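Local coordinates for uncharacterized protein (Danio rerio, PDB 5HBA) that forms the trimeric globular domain of complement C1q subunit A, which probably recognises targets for the complement pathway of innate immunity, at residues 47-52 with 95-100; 59-64 with 110-115; 6-11 with 25-30. All blocks are in the same frame, centred on the assembly; numbering follows the deposited sequence.

In the fold
From the N terminus, contact 3 comes first: 25-30 turns back to pair with 6-11 and closes a short loop of 13 residues. It is complete before contact 1 opens at 47-52. Contacts 1 and 2 cross, since 59-64 leaves before 95-100 returns to close contact 1, and 110-115 then closes contact 2. Contacts 1 and 3 belong to the same curled antiparallel sheet and touch where F52 CE1 lies 3.8 Å from F6 CE2. Contact 2 sits on the far side of the chain's centre, its centre about 29 Å from that of contact 1, and ties a strand of the second sheet to a surface loop.

Contact 1: 47-52 with 95-100; sequences PGVYYF and VLTLLK
In the beta sandwich of the C1q domain, strands 48-59 and 87-98 run antiparallel, with G48-L98 and Y50-L96 as hydrogen-bonded pairs and V49-T97 and Y51-V95 as non-hydrogen-bonded ones. L98 N gives G48 O a 2.8 Å bond that is almost straight (176°), and Y50 N reaches L96 O at 2.7 Å; the return bonds are slightly longer and more bent. The extended backbone at G48 would jam a beta carbon against P47 O. On the face carrying Y50, L96 and L98, L98 holds CG beside its backbone N (chi1 -56°), and its CD1 touches two rings: 3.7 Å from Y50 CD1, approached obliquely, and 3.7 Å from F52 CZ, at the edge of the F52 ring, which reaches in. L96 CD1 adds a contact with F52 CD2 at 3.9 Å. On the other face V49 CG1 presses on V95 CG1 at 3.5 Å, tighter than usual carbon packing. F42 meets the Y50 and F52 rings edge-to-face, while Y50 OH bonds to V46 O. Strand 120-133 pairs with 48-59 along its other edge, V104 of strand 103-109 covers F52 and L98, and Y51 packs on V53 of the second subunit and Y51 of the third.

Contact 2: 59-64 with 110-115; sequences EGRLCL and AGDGGV
The R61 guanidinium lies with one face against the backbone of A110 and G111 and one edge turned to D112. A110 CA is 3.4 Å from R61 NH1 and G111 N is 3.7 Å from R61 NE, both displaced toward the rim of the group. At the edge, in the guanidinium plane, R61 NH2 donates to D112 OD1 at 3.2 Å (160°), meeting the oxygen nearly along its C-O bond. The two planes stand 79° apart, so this salt bridge joins one nitrogen to one oxygen, unlike a side-on, two-bond pairing. Its length also suggests a modest grip. R61 starts out extended, its CG opposite the backbone N (chi1 -176°), then bends at chi2 and chi3 to bring the group over the loop. Replacing R61 with an alanine would probably leave the D112 carboxylate without its charged mate and uncover the backbone at A110 and G111. Beside it, C63 SG comes to 3.7 Å from G111 CA, where a beta carbon on G111 would run into the sulfur. That sulfur is disulfide-bonded to C79. Q117 bridges the two sides: its NE2 bonds to D112 O and G114 O, and its OE1 takes a weak bond from R61 NH2. Strand 62-68 is held by backbone hydrogen bonds on two sides, C63 to F109 of strand 103-109 and L62 to D80 of strand 75-80.

Contact 3: 6-11 with 25-30; sequences FSVLRN and NDKLSD
S7 and L9 each face two residues of 25-30, L28 and S29 for the first, N25 and D26 for the second, giving two classic beta bulges in one antiparallel pairing. The compact part lies around S7. Its carbonyl oxygen is gripped twice: L28 N comes in nearly end-on at 2.8 Å to S7 O, and S29 N takes a lone pair of S7 O in the carbonyl plane at 3.1 Å. In return S7 N reaches S29 O at 2.9 Å, though from well above the plane of that carbonyl. With its OG opposite the backbone N (chi1 -179°), S7 lays the hydroxyl 3.7 Å from L28 CD2, and the same OG bonds to N127 OD1. Next along, L9 N meets D26 O at 2.7 Å, while L9 O receives D26 N and, weakly, N25 N.

Toward solvent the hold passes to side chains. N25 clasps the backbone of N11 with its amide: N11 N gives N25 OD1 a nearly straight bond of 2.9 Å (175°), whereas N25 ND2 approaches N11 O from high above the carbonyl plane at 3.0 Å. On the V8 face, K27 only runs alongside, and its NZ reaches forward to D30 OD2 in a salt bridge, engaging the anti lone pair of that oxygen; NZ also bonds to F35 O.

Strand 5-10 pairs along its other edge with 120-133, and the F6 ring meets F35, F42 and F126 inside the sandwich. The face carrying S7, L9 and S29, together with L28 at the corner, forms part of the trimer interface: L9 and L28 pack on L76 of the third subunit, and S29 OG bonds to V95 O of that same subunit.

Contact 1: 47-52 with 95-100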
# COMPACT_ATOMS: atom_id res chain seq x y z
N PRO A 47 -12.87 -18.42 -6.10
CA PRO A 47 -12.97 -18.34 -4.63
C PRO A 47 -11.59 -18.45 -3.99
O PRO A 47 -10.79 -19.29 -4.41
CB PRO A 47 -13.82 -19.56 -4.26
CG PRO A 47 -14.53 -19.94 -5.54
CD PRO A 47 -13.57 -19.61 -6.63
N GLY A 48 -11.31 -17.63 -2.98
CA GLY A 48 -10.01 -17.67 -2.34
C GLY A 48 -9.69 -16.44 -1.51
O GLY A 48 -10.58 -15.65 -1.16
N VAL A 49 -8.41 -16.30 -1.19
CA VAL A 49 -7.94 -15.20 -0.37
C VAL A 49 -7.23 -14.19 -1.28
O VAL A 49 -6.38 -14.57 -2.09
CB VAL A 49 -7.01 -15.71 0.74
CG1 VAL A 49 -6.41 -14.56 1.52
CG2 VAL A 49 -7.79 -16.64 1.68
N TYR A 50 -7.60 -12.92 -1.16
CA TYR A 50 -7.13 -11.90 -2.09
C TYR A 50 -6.44 -10.75 -1.37
O TYR A 50 -6.72 -10.49 -0.21
CB TYR A 50 -8.33 -11.31 -2.84
CG TYR A 50 -8.88 -12.19 -3.94
CD1 TYR A 50 -9.72 -13.25 -3.65
CD2 TYR A 50 -8.56 -11.94 -5.27
CE1 TYR A 50 -10.23 -14.05 -4.66
CE2 TYR A 50 -9.06 -12.72 -6.29
CZ TYR A 50 -9.90 -13.78 -5.98
OH TYR A 50 -10.39 -14.55 -7.00
N TYR A 51 -5.55 -10.05 -2.08
CA TYR A 51 -5.06 -8.77 -1.59
C TYR A 51 -5.63 -7.62 -2.43
O TYR A 51 -5.63 -7.68 -3.66
CB TYR A 51 -3.52 -8.72 -1.59
CG TYR A 51 -2.97 -7.40 -1.11
CD1 TYR A 51 -3.15 -6.98 0.20
CD2 TYR A 51 -2.29 -6.55 -1.98
CE1 TYR A 51 -2.66 -5.78 0.64
CE2 TYR A 51 -1.79 -5.34 -1.55
CZ TYR A 51 -1.97 -4.96 -0.24
OH TYR A 51 -1.49 -3.76 0.19
N PHE A 52 -6.11 -6.59 -1.75
CA PHE A 52 -6.61 -5.38 -2.42
C PHE A 52 -5.91 -4.15 -1.84
O PHE A 52 -5.64 -4.10 -0.64
CB PHE A 52 -8.12 -5.23 -2.20
CG PHE A 52 -8.95 -6.29 -2.87
CD1 PHE A 52 -9.39 -6.12 -4.18
CD2 PHE A 52 -9.31 -7.44 -2.19
CE1 PHE A 52 -10.17 -7.10 -4.80
CE2 PHE A 52 -10.09 -8.42 -2.80
CZ PHE A 52 -10.51 -8.25 -4.11
N VAL A 95 -6.30 -7.86 3.20
CA VAL A 95 -6.37 -9.24 2.73
C VAL A 95 -7.75 -9.80 3.06
O VAL A 95 -8.16 -9.86 4.23
CB VAL A 95 -5.27 -10.12 3.36
CG1 VAL A 95 -5.59 -11.59 3.15
CG2 VAL A 95 -3.92 -9.79 2.75
N LEU A 96 -8.49 -10.19 2.02
CA LEU A 96 -9.88 -10.62 2.19
C LEU A 96 -10.12 -12.02 1.64
O LEU A 96 -9.56 -12.41 0.62
CB LEU A 96 -10.81 -9.64 1.46
CG LEU A 96 -10.74 -8.16 1.83
CD1 LEU A 96 -11.70 -7.35 0.95
CD2 LEU A 96 -11.07 -7.97 3.29
N THR A 97 -11.00 -12.77 2.32
CA THR A 97 -11.46 -14.07 1.84
C THR A 97 -12.76 -13.86 1.09
O THR A 97 -13.71 -13.30 1.65
CB THR A 97 -11.74 -15.02 3.03
OG1 THR A 97 -10.60 -15.07 3.88
CG2 THR A 97 -12.05 -16.42 2.52
N LEU A 98 -12.81 -14.30 -0.16
CA LEU A 98 -13.99 -14.06 -0.99
C LEU A 98 -14.62 -15.36 -1.51
O LEU A 98 -13.92 -16.33 -1.81
CB LEU A 98 -13.64 -13.15 -2.17
CG LEU A 98 -13.01 -11.79 -1.89
CD1 LEU A 98 -12.65 -11.11 -3.21
CD2 LEU A 98 -13.96 -10.90 -1.09
N LEU A 99 -15.95 -15.37 -1.61
CA LEU A 99 -16.66 -16.48 -2.25
C LEU A 99 -17.01 -16.08 -3.68
O LEU A 99 -16.93 -14.90 -4.03
CB LEU A 99 -17.94 -16.82 -1.48
CG LEU A 99 -17.68 -17.25 -0.04
CD1 LEU A 99 -18.96 -17.62 0.70
CD2 LEU A 99 -16.71 -18.42 -0.06
N LYS A 100 -17.40 -17.06 -4.49
CA LYS A 100 -17.75 -16.78 -5.88
C LYS A 100 -18.93 -15.82 -5.91
O LYS A 100 -19.90 -16.02 -5.19
CB LYS A 100 -18.09 -18.07 -6.62
CG LYS A 100 -18.10 -17.95 -8.16
CD LYS A 100 -18.29 -19.32 -8.81
CE LYS A 100 -17.77 -19.35 -10.24
NZ LYS A 100 -18.60 -18.54 -11.17

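Contact 2: 59-64 with 110-115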
# COMPACT_ATOMS: atom_id res chain seq x y z
N GLU A 59 -8.70 17.03 -4.04
CA GLU A 59 -8.39 18.30 -3.39
C GLU A 59 -9.15 18.37 -2.06
O GLU A 59 -10.36 18.11 -2.01
CB GLU A 59 -8.78 19.47 -4.30
CG GLU A 59 -8.50 20.86 -3.73
CD GLU A 59 -7.08 21.34 -3.99
OE1 GLU A 59 -6.22 20.49 -4.34
OE2 GLU A 59 -6.82 22.56 -3.84
N GLY A 60 -8.45 18.70 -0.97
CA GLY A 60 -9.08 18.79 0.33
C GLY A 60 -9.28 17.43 0.97
O GLY A 60 -8.64 16.45 0.58
N ARG A 61 -10.19 17.37 1.95
CA ARG A 61 -10.46 16.14 2.70
C ARG A 61 -10.85 14.98 1.77
O ARG A 61 -11.71 15.13 0.90
CB ARG A 61 -11.56 16.38 3.73
CG ARG A 61 -11.85 15.17 4.63
CD ARG A 61 -13.35 14.94 4.79
NE ARG A 61 -13.98 14.68 3.50
CZ ARG A 61 -15.05 15.33 3.04
NH1 ARG A 61 -15.54 15.04 1.84
NH2 ARG A 61 -15.63 16.27 3.79
N LEU A 62 -10.20 13.83 1.97
CA LEU A 62 -10.52 12.63 1.19
C LEU A 62 -10.74 11.44 2.11
O LEU A 62 -9.85 11.04 2.87
CB LEU A 62 -9.41 12.30 0.18
CG LEU A 62 -9.63 11.00 -0.62
CD1 LEU A 62 -10.99 10.97 -1.34
CD2 LEU A 62 -8.51 10.78 -1.63
N CYS A 63 -11.95 10.89 2.05
CA CYS A 63 -12.31 9.69 2.78
C CYS A 63 -12.77 8.62 1.79
O CYS A 63 -13.62 8.88 0.92
CB CYS A 63 -13.42 9.99 3.77
SG CYS A 63 -12.86 10.71 5.33
N LEU A 64 -12.21 7.42 1.91
CA LEU A 64 -12.61 6.29 1.08
C LEU A 64 -12.84 5.05 1.92
O LEU A 64 -12.14 4.81 2.92
CB LEU A 64 -11.55 6.01 0.00
CG LEU A 64 -11.50 6.99 -1.17
CD1 LEU A 64 -10.12 7.01 -1.76
CD2 LEU A 64 -12.50 6.58 -2.27
N ALA A 110 -18.12 11.68 2.62
CA ALA A 110 -17.74 12.93 3.27
C ALA A 110 -17.60 12.66 4.77
O ALA A 110 -18.59 12.62 5.50
CB ALA A 110 -18.77 14.02 3.00
N GLY A 111 -16.36 12.47 5.20
CA GLY A 111 -16.05 12.12 6.57
C GLY A 111 -16.44 13.14 7.63
O GLY A 111 -16.47 12.82 8.81
N ASP A 112 -16.71 14.38 7.22
CA ASP A 112 -17.24 15.37 8.15
C ASP A 112 -18.03 16.44 7.38
O ASP A 112 -18.26 16.29 6.17
CB ASP A 112 -16.11 15.99 9.01
CG ASP A 112 -15.09 16.78 8.19
OD1 ASP A 112 -15.17 16.77 6.94
OD2 ASP A 112 -14.19 17.42 8.79
N GLY A 113 -18.45 17.50 8.06
CA GLY A 113 -19.21 18.56 7.42
C GLY A 113 -20.68 18.19 7.31
O GLY A 113 -21.08 17.08 7.66
N GLY A 114 -21.48 19.13 6.81
CA GLY A 114 -22.92 18.93 6.75
C GLY A 114 -23.47 18.56 5.38
O GLY A 114 -22.74 18.07 4.51
N VAL A 115 -24.77 18.79 5.21
CA VAL A 115 -25.48 18.44 3.99
C VAL A 115 -25.04 19.31 2.82
O VAL A 115 -24.45 20.37 3.01
CB VAL A 115 -27.00 18.66 4.19
CG1 VAL A 115 -27.51 17.79 5.32
CG2 VAL A 115 -27.29 20.13 4.49

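Contact 3: 6-11 with 25-30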
# COMPACT_ATOMS: atom_id res chain seq x y z
N PHE A 6 -5.41 -7.47 -11.05
CA PHE A 6 -5.85 -6.28 -11.77
C PHE A 6 -5.23 -4.99 -11.26
O PHE A 6 -4.81 -4.89 -10.10
CB PHE A 6 -7.38 -6.16 -11.73
CG PHE A 6 -7.92 -5.72 -10.40
CD1 PHE A 6 -8.02 -4.37 -10.09
CD2 PHE A 6 -8.31 -6.66 -9.46
CE1 PHE A 6 -8.50 -3.95 -8.85
CE2 PHE A 6 -8.80 -6.26 -8.21
CZ PHE A 6 -8.89 -4.90 -7.90
N SER A 7 -5.22 -4.00 -12.14
CA SER A 7 -4.80 -2.65 -11.80
C SER A 7 -5.62 -1.71 -12.67
O SER A 7 -5.52 -1.73 -13.91
CB SER A 7 -3.31 -2.48 -12.08
OG SER A 7 -2.89 -1.18 -11.73
N VAL A 8 -6.45 -0.89 -12.02
CA VAL A 8 -7.33 0.03 -12.74
C VAL A 8 -7.10 1.47 -12.30
O VAL A 8 -6.82 1.74 -11.13
CB VAL A 8 -8.83 -0.36 -12.59
CG1 VAL A 8 -9.11 -1.66 -13.33
CG2 VAL A 8 -9.19 -0.50 -11.09
N LEU A 9 -7.21 2.40 -13.26
CA LEU A 9 -6.89 3.80 -13.02
C LEU A 9 -8.08 4.72 -13.28
O LEU A 9 -8.81 4.55 -14.26
CB LEU A 9 -5.70 4.22 -13.90
CG LEU A 9 -5.36 5.70 -14.11
CD1 LEU A 9 -4.85 6.37 -12.84
CD2 LEU A 9 -4.34 5.85 -15.23
N ARG A 10 -8.26 5.70 -12.41
CA ARG A 10 -9.26 6.74 -12.65
C ARG A 10 -8.52 8.05 -12.78
O ARG A 10 -7.88 8.49 -11.82
CB ARG A 10 -10.25 6.84 -11.48
CG ARG A 10 -11.31 7.93 -11.73
CD ARG A 10 -12.18 8.20 -10.51
NE ARG A 10 -13.09 9.32 -10.79
CZ ARG A 10 -14.33 9.17 -11.25
NH1 ARG A 10 -14.83 7.96 -11.45
NH2 ARG A 10 -15.08 10.25 -11.49
N ASN A 11 -8.59 8.66 -13.96
CA ASN A 11 -8.00 9.97 -14.22
C ASN A 11 -8.88 10.72 -15.21
O ASN A 11 -8.74 10.57 -16.42
CB ASN A 11 -6.58 9.84 -14.79
CG ASN A 11 -5.85 11.18 -14.87
OD1 ASN A 11 -6.14 12.10 -14.10
ND2 ASN A 11 -4.90 11.29 -15.78
N ASN A 25 -11.45 4.82 -15.77
CA ASN A 25 -11.42 4.99 -17.23
C ASN A 25 -10.19 4.40 -17.93
O ASN A 25 -9.99 4.59 -19.13
CB ASN A 25 -11.62 6.46 -17.64
CG ASN A 25 -10.51 7.36 -17.14
OD1 ASN A 25 -9.98 7.17 -16.04
ND2 ASN A 25 -10.16 8.36 -17.93
N ASP A 26 -9.37 3.66 -17.18
CA ASP A 26 -8.20 3.00 -17.77
C ASP A 26 -7.90 1.69 -17.06
O ASP A 26 -7.75 1.65 -15.84
CB ASP A 26 -6.97 3.92 -17.72
CG ASP A 26 -5.86 3.46 -18.65
OD1 ASP A 26 -5.89 2.29 -19.10
OD2 ASP A 26 -4.96 4.28 -18.93
N LYS A 27 -7.84 0.60 -17.83
CA LYS A 27 -7.51 -0.70 -17.26
C LYS A 27 -6.06 -1.05 -17.59
O LYS A 27 -5.71 -1.27 -18.75
CB LYS A 27 -8.49 -1.77 -17.77
CG LYS A 27 -8.34 -3.15 -17.12
CD LYS A 27 -9.26 -4.18 -17.78
CE LYS A 27 -10.71 -4.00 -17.38
NZ LYS A 27 -11.44 -5.31 -17.28
N LEU A 28 -5.21 -1.07 -16.57
CA LEU A 28 -3.79 -1.34 -16.75
C LEU A 28 -3.51 -2.84 -16.86
O LEU A 28 -2.71 -3.28 -17.69
CB LEU A 28 -2.99 -0.75 -15.58
CG LEU A 28 -2.50 0.69 -15.73
CD1 LEU A 28 -3.53 1.60 -16.39
CD2 LEU A 28 -2.09 1.25 -14.39
N SER A 29 -4.19 -3.60 -16.03
CA SER A 29 -4.09 -5.02 -16.02
C SER A 29 -5.38 -5.54 -15.53
O SER A 29 -6.05 -4.91 -14.80
CB SER A 29 -3.00 -5.47 -15.10
OG SER A 29 -1.79 -5.06 -15.58
N ASP A 30 -5.71 -6.72 -16.00
CA ASP A 30 -6.81 -7.51 -15.47
C ASP A 30 -6.73 -8.94 -15.97
O ASP A 30 -7.41 -9.33 -16.88
CB ASP A 30 -8.15 -6.86 -15.77
CG ASP A 30 -9.30 -7.60 -15.16
OD1 ASP A 30 -9.11 -8.58 -14.50
OD2 ASP A 30 -10.41 -7.19 -15.34